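Local coordinates for mandelate racemase/muconate lactonizing protein (Paenibacillus sp., PDB 3V5C) that belongs to the enolase superfamily and probably dehydrates galacturonate with the help of bound magnesium, at residues Ala27-His39 / Tyr131-Ala143. The protein carries 1 engineered substitution. Sequence-based numbering, arbitrary orientation.
Sequences ARSAGANGRIGVH and YDTSLYFDDLHLA
Tyr136 packs its ring against Ala30, Asn33 and His39 where, as in the enolase superfamily, a capping-domain loop after strand 14-30 meets the loop after strand 126-135 of the barrel. This is the tightly packed part. Ala30 CB rests on one face of the tyrosine ring, and the ring's CE2 edge points at the face of His39 in an edge-to-face pair with planes at 66°, Tyr136 CE2 to His39 CE1 being 3.6 Å. The imidazole is fixed by ND1, which donates to Gly31 O at 2.9 Å, an oxygen that also takes a longer share of the His39 backbone N-H, whose shorter bond goes to Ala30 O. A leucine in place of His39 would probably leave Gly31 O without one of its two donors and the Tyr136 edge without an aromatic face to meet. Next along, Phe137 N donates a nearly straight bond to Ala32 O (2.9 Å, 162°), and Asn33 CA sits over the phenylalanine face in a CH-pi contact. The opposite end, around Arg28, is looser and watery. The first two torsions of Arg28 are extended (chi1 -178°) and a bend at chi3 brings Arg28 NH2 to Ser134 O at 2.9 Å, above the carbonyl plane, while water bridges NE to Asp138 OD2, which lies beyond salt-bridge range. The other carboxylate oxygen, Asp138 OD1, instead takes Gly31 N at 2.8 Å, nearly along its C-O axis.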
loop_
_atom_site.group_PDB
_atom_site.type_symbol
_atom_site.label_atom_id
_atom_site.label_comp_id
_atom_site.label_asym_id
_atom_site.label_seq_id
_atom_site.Cartn_x
_atom_site.Cartn_y
_atom_site.Cartn_z
ATOM N N ALA A 27 9.164 10.047 8.923
ATOM C CA ALA A 27 9.907 11.304 8.880
ATOM C C ALA A 27 9.163 12.412 9.617
ATOM O O ALA A 27 9.792 13.307 10.190
ATOM C CB ALA A 27 10.188 11.706 7.448
ATOM N N ARG A 28 7.836 12.372 9.577
ATOM C CA ARG A 28 7.042 13.374 10.270
ATOM C C ARG A 28 5.914 12.656 11.003
ATOM O O ARG A 28 5.284 11.745 10.458
ATOM C CB ARG A 28 6.501 14.402 9.274
ATOM C CG ARG A 28 5.677 15.547 9.907
ATOM C CD ARG A 28 5.087 16.454 8.824
ATOM N NE ARG A 28 4.038 15.752 8.079
ATOM C CZ ARG A 28 4.074 15.487 6.781
ATOM N NH1 ARG A 28 5.105 15.876 6.029
ATOM N NH2 ARG A 28 3.066 14.822 6.228
ATOM N N SER A 29 5.682 13.029 12.259
ATOM C CA SER A 29 4.610 12.418 13.041
ATOM C C SER A 29 3.244 12.583 12.367
ATOM O O SER A 29 2.900 13.665 11.892
ATOM C CB SER A 29 4.592 13.013 14.454
ATOM O OG SER A 29 3.628 12.361 15.255
ATOM N N ALA A 30 2.466 11.503 12.326
ATOM C CA ALA A 30 1.159 11.523 11.677
ATOM C C ALA A 30 0.053 11.743 12.698
ATOM O O ALA A 30 -0.016 11.049 13.715
ATOM C CB ALA A 30 0.923 10.210 10.916
ATOM N N GLY A 31 -0.791 12.732 12.436
ATOM C CA GLY A 31 -1.880 13.071 13.337
ATOM C C GLY A 31 -3.059 12.123 13.252
ATOM O O GLY A 31 -2.918 10.976 12.815
ATOM N N ALA A 32 -4.212 12.611 13.705
ATOM C CA ALA A 32 -5.450 11.853 13.664
ATOM C C ALA A 32 -5.955 11.700 12.235
ATOM O O ALA A 32 -5.489 12.375 11.318
ATOM C CB ALA A 32 -6.513 12.542 14.527
ATOM N N ASN A 33 -6.903 10.781 12.047
ATOM C CA ASN A 33 -7.677 10.743 10.811
ATOM C C ASN A 33 -9.159 10.838 11.142
ATOM O O ASN A 33 -9.520 11.096 12.288
ATOM C CB ASN A 33 -7.348 9.522 9.938
ATOM C CG ASN A 33 -7.839 8.211 10.532
ATOM O OD1 ASN A 33 -8.665 8.196 11.437
ATOM N ND2 ASN A 33 -7.310 7.091 10.019
ATOM N N GLY A 34 -10.005 10.656 10.135
ATOM C CA GLY A 34 -11.436 10.812 10.324
ATOM C C GLY A 34 -12.030 10.047 11.505
ATOM O O GLY A 34 -12.990 10.514 12.136
ATOM N N ARG A 35 -11.481 8.866 11.795
ATOM C CA ARG A 35 -12.086 7.965 12.779
ATOM C C ARG A 35 -11.310 7.738 14.065
ATOM O O ARG A 35 -11.914 7.427 15.090
ATOM C CB ARG A 35 -12.382 6.600 12.148
ATOM C CG ARG A 35 -11.156 5.921 11.584
ATOM C CD ARG A 35 -11.508 4.533 11.049
ATOM N NE ARG A 35 -11.955 3.653 12.122
ATOM C CZ ARG A 35 -11.147 2.882 12.848
ATOM N NH1 ARG A 35 -11.645 2.113 13.801
ATOM N NH2 ARG A 35 -9.835 2.872 12.621
ATOM N N ILE A 36 -9.985 7.856 14.023
ATOM C CA ILE A 36 -9.180 7.607 15.224
ATOM C C ILE A 36 -8.141 8.708 15.451
ATOM O O ILE A 36 -7.972 9.597 14.614
ATOM C CB ILE A 36 -8.491 6.223 15.198
ATOM C CG1 ILE A 36 -7.532 6.131 14.015
ATOM C CG2 ILE A 36 -9.557 5.122 15.176
ATOM C CD1 ILE A 36 -6.849 4.762 13.920
ATOM N N GLY A 37 -7.458 8.630 16.591
ATOM C CA GLY A 37 -6.543 9.672 17.031
ATOM C C GLY A 37 -5.152 9.617 16.428
ATOM O O GLY A 37 -4.911 8.941 15.431
ATOM N N VAL A 38 -4.232 10.348 17.052
ATOM C CA VAL A 38 -2.874 10.508 16.542
ATOM C C VAL A 38 -2.194 9.161 16.276
ATOM O O VAL A 38 -2.232 8.255 17.116
ATOM C CB VAL A 38 -2.033 11.360 17.512
ATOM C CG1 VAL A 38 -0.554 11.288 17.154
ATOM C CG2 VAL A 38 -2.519 12.825 17.488
ATOM N N HIS A 39 -1.574 9.037 15.103
ATOM C CA HIS A 39 -0.913 7.799 14.724
ATOM C C HIS A 39 0.540 7.801 15.185
ATOM O O HIS A 39 1.101 6.744 15.489
ATOM C CB HIS A 39 -0.987 7.608 13.214
ATOM C CG HIS A 39 -2.349 7.242 12.724
ATOM N ND1 HIS A 39 -3.411 8.123 12.745
ATOM C CD2 HIS A 39 -2.830 6.079 12.225
ATOM C CE1 HIS A 39 -4.484 7.518 12.265
ATOM N NE2 HIS A 39 -4.158 6.278 11.944
ATOM N N TYR A 131 2.211 8.293 -4.547
ATOM C CA TYR A 131 1.627 9.482 -3.951
ATOM C C TYR A 131 1.949 9.548 -2.482
ATOM O O TYR A 131 2.228 8.544 -1.834
ATOM C CB TYR A 131 0.097 9.567 -4.169
ATOM C CG TYR A 131 -0.760 8.550 -3.418
ATOM C CD1 TYR A 131 -1.033 8.700 -2.061
ATOM C CD2 TYR A 131 -1.326 7.471 -4.080
ATOM C CE1 TYR A 131 -1.829 7.799 -1.385
ATOM C CE2 TYR A 131 -2.139 6.561 -3.415
ATOM C CZ TYR A 131 -2.376 6.722 -2.063
ATOM O OH TYR A 131 -3.168 5.837 -1.379
ATOM N N ASP A 132 1.954 10.773 -1.973
ATOM C CA ASP A 132 2.315 11.042 -0.603
ATOM C C ASP A 132 1.076 10.869 0.257
ATOM O O ASP A 132 0.138 11.659 0.155
ATOM C CB ASP A 132 2.823 12.485 -0.527
ATOM C CG ASP A 132 3.276 12.879 0.855
ATOM O OD1 ASP A 132 3.073 12.110 1.812
ATOM O OD2 ASP A 132 3.822 13.998 0.991
ATOM N N THR A 133 1.075 9.844 1.114
ATOM C CA THR A 133 -0.108 9.527 1.918
ATOM C C THR A 133 -0.109 10.143 3.332
ATOM O O THR A 133 -1.006 9.863 4.130
ATOM C CB THR A 133 -0.258 7.982 2.019
ATOM O OG1 THR A 133 -1.607 7.641 2.370
ATOM C CG2 THR A 133 0.705 7.418 3.055
ATOM N N SER A 134 0.857 11.025 3.616
ATOM C CA SER A 134 1.153 11.426 4.996
ATOM C C SER A 134 0.408 12.667 5.493
ATOM O O SER A 134 0.734 13.179 6.563
ATOM C CB SER A 134 2.669 11.666 5.167
ATOM O OG SER A 134 3.100 12.802 4.425
ATOM N N LEU A 135 -0.557 13.154 4.728
ATOM C CA LEU A 135 -1.244 14.403 5.083
ATOM C C LEU A 135 -2.455 14.155 6.006
ATOM O O LEU A 135 -3.598 14.216 5.574
ATOM C CB LEU A 135 -1.614 15.169 3.811
ATOM C CG LEU A 135 -0.426 15.560 2.928
ATOM C CD1 LEU A 135 -0.883 16.214 1.607
ATOM C CD2 LEU A 135 0.504 16.484 3.684
ATOM N N TYR A 136 -2.161 13.839 7.269
ATOM C CA TYR A 136 -3.145 13.566 8.307
ATOM C C TYR A 136 -3.733 14.863 8.894
ATOM O O TYR A 136 -3.498 15.939 8.345
ATOM C CB TYR A 136 -2.536 12.635 9.383
ATOM C CG TYR A 136 -2.580 11.183 8.923
ATOM C CD1 TYR A 136 -1.897 10.782 7.776
ATOM C CD2 TYR A 136 -3.347 10.240 9.597
ATOM C CE1 TYR A 136 -1.973 9.474 7.313
ATOM C CE2 TYR A 136 -3.424 8.926 9.138
ATOM C CZ TYR A 136 -2.732 8.561 8.006
ATOM O OH TYR A 136 -2.833 7.260 7.556
ATOM N N PHE A 137 -4.519 14.756 9.965
ATOM C CA PHE A 137 -5.151 15.927 10.579
ATOM C C PHE A 137 -4.143 16.634 11.474
ATOM O O PHE A 137 -4.341 16.752 12.691
ATOM C CB PHE A 137 -6.337 15.522 11.450
ATOM C CG PHE A 137 -7.525 14.948 10.698
ATOM C CD1 PHE A 137 -7.608 14.955 9.297
ATOM C CD2 PHE A 137 -8.600 14.453 11.421
ATOM C CE1 PHE A 137 -8.744 14.416 8.646
ATOM C CE2 PHE A 137 -9.723 13.931 10.784
ATOM C CZ PHE A 137 -9.802 13.916 9.406
ATOM N N ASP A 138 -3.067 17.114 10.869
ATOM C CA ASP A 138 -1.931 17.624 11.629
ATOM C C ASP A 138 -2.143 19.062 12.086
ATOM O O ASP A 138 -1.252 19.677 12.697
ATOM C CB ASP A 138 -0.691 17.514 10.763
ATOM C CG ASP A 138 -0.413 16.074 10.357
ATOM O OD1 ASP A 138 -0.357 15.214 11.270
ATOM O OD2 ASP A 138 -0.252 15.817 9.149
ATOM N N ASP A 139 -3.337 19.561 11.794
ATOM C CA ASP A 139 -3.732 20.948 12.023
ATOM C C ASP A 139 -4.703 21.115 13.180
ATOM O O ASP A 139 -5.196 22.221 13.394
ATOM C CB ASP A 139 -4.455 21.446 10.783
ATOM C CG ASP A 139 -5.665 20.586 10.450
ATOM O OD1 ASP A 139 -5.468 19.393 10.173
ATOM O OD2 ASP A 139 -6.805 21.088 10.493
ATOM N N LEU A 140 -5.017 20.044 13.903
ATOM C CA LEU A 140 -6.134 20.104 14.846
ATOM C C LEU A 140 -5.860 20.987 16.066
ATOM O O LEU A 140 -6.805 21.434 16.718
ATOM C CB LEU A 140 -6.573 18.707 15.280
ATOM C CG LEU A 140 -7.220 17.835 14.203
ATOM C CD1 LEU A 140 -7.615 16.510 14.816
ATOM C CD2 LEU A 140 -8.435 18.530 13.624
ATOM N N HIS A 141 -4.583 21.240 16.355
ATOM C CA HIS A 141 -4.199 22.098 17.475
ATOM C C HIS A 141 -4.357 23.572 17.126
ATOM O O HIS A 141 -4.242 24.433 18.006
ATOM C CB HIS A 141 -2.760 21.818 17.890
ATOM C CG HIS A 141 -1.755 22.111 16.825
ATOM N ND1 HIS A 141 -1.612 21.325 15.699
ATOM C CD2 HIS A 141 -0.816 23.083 16.728
ATOM C CE1 HIS A 141 -0.642 21.817 14.945
ATOM N NE2 HIS A 141 -0.140 22.882 15.550
ATOM N N LEU A 142 -4.615 23.860 15.852
ATOM C CA LEU A 142 -4.813 25.229 15.376
ATOM C C LEU A 142 -6.299 25.582 15.235
ATOM O O LEU A 142 -7.055 24.925 14.504
ATOM C CB LEU A 142 -4.093 25.446 14.042
ATOM C CG LEU A 142 -2.577 25.268 14.078
ATOM C CD1 LEU A 142 -1.994 25.382 12.672
ATOM C CD2 LEU A 142 -1.934 26.288 15.039
ATOM N N ALA A 143 -6.727 26.623 15.939
ATOM C CA ALA A 143 -8.124 27.040 15.860
ATOM C C ALA A 143 -8.439 27.797 14.571
ATOM O O ALA A 143 -9.582 27.812 14.119
ATOM C CB ALA A 143 -8.503 27.871 17.081
HETATM O O HOH W 1 2.036 14.211 9.329
HETATM O O HOH W 2 3.194 11.758 8.557
HETATM O O HOH W 3 4.497 15.306 3.165
HETATM O O HOH W 4 -4.083 15.137 15.040
HETATM O O HOH W 5 -5.272 6.065 8.076
#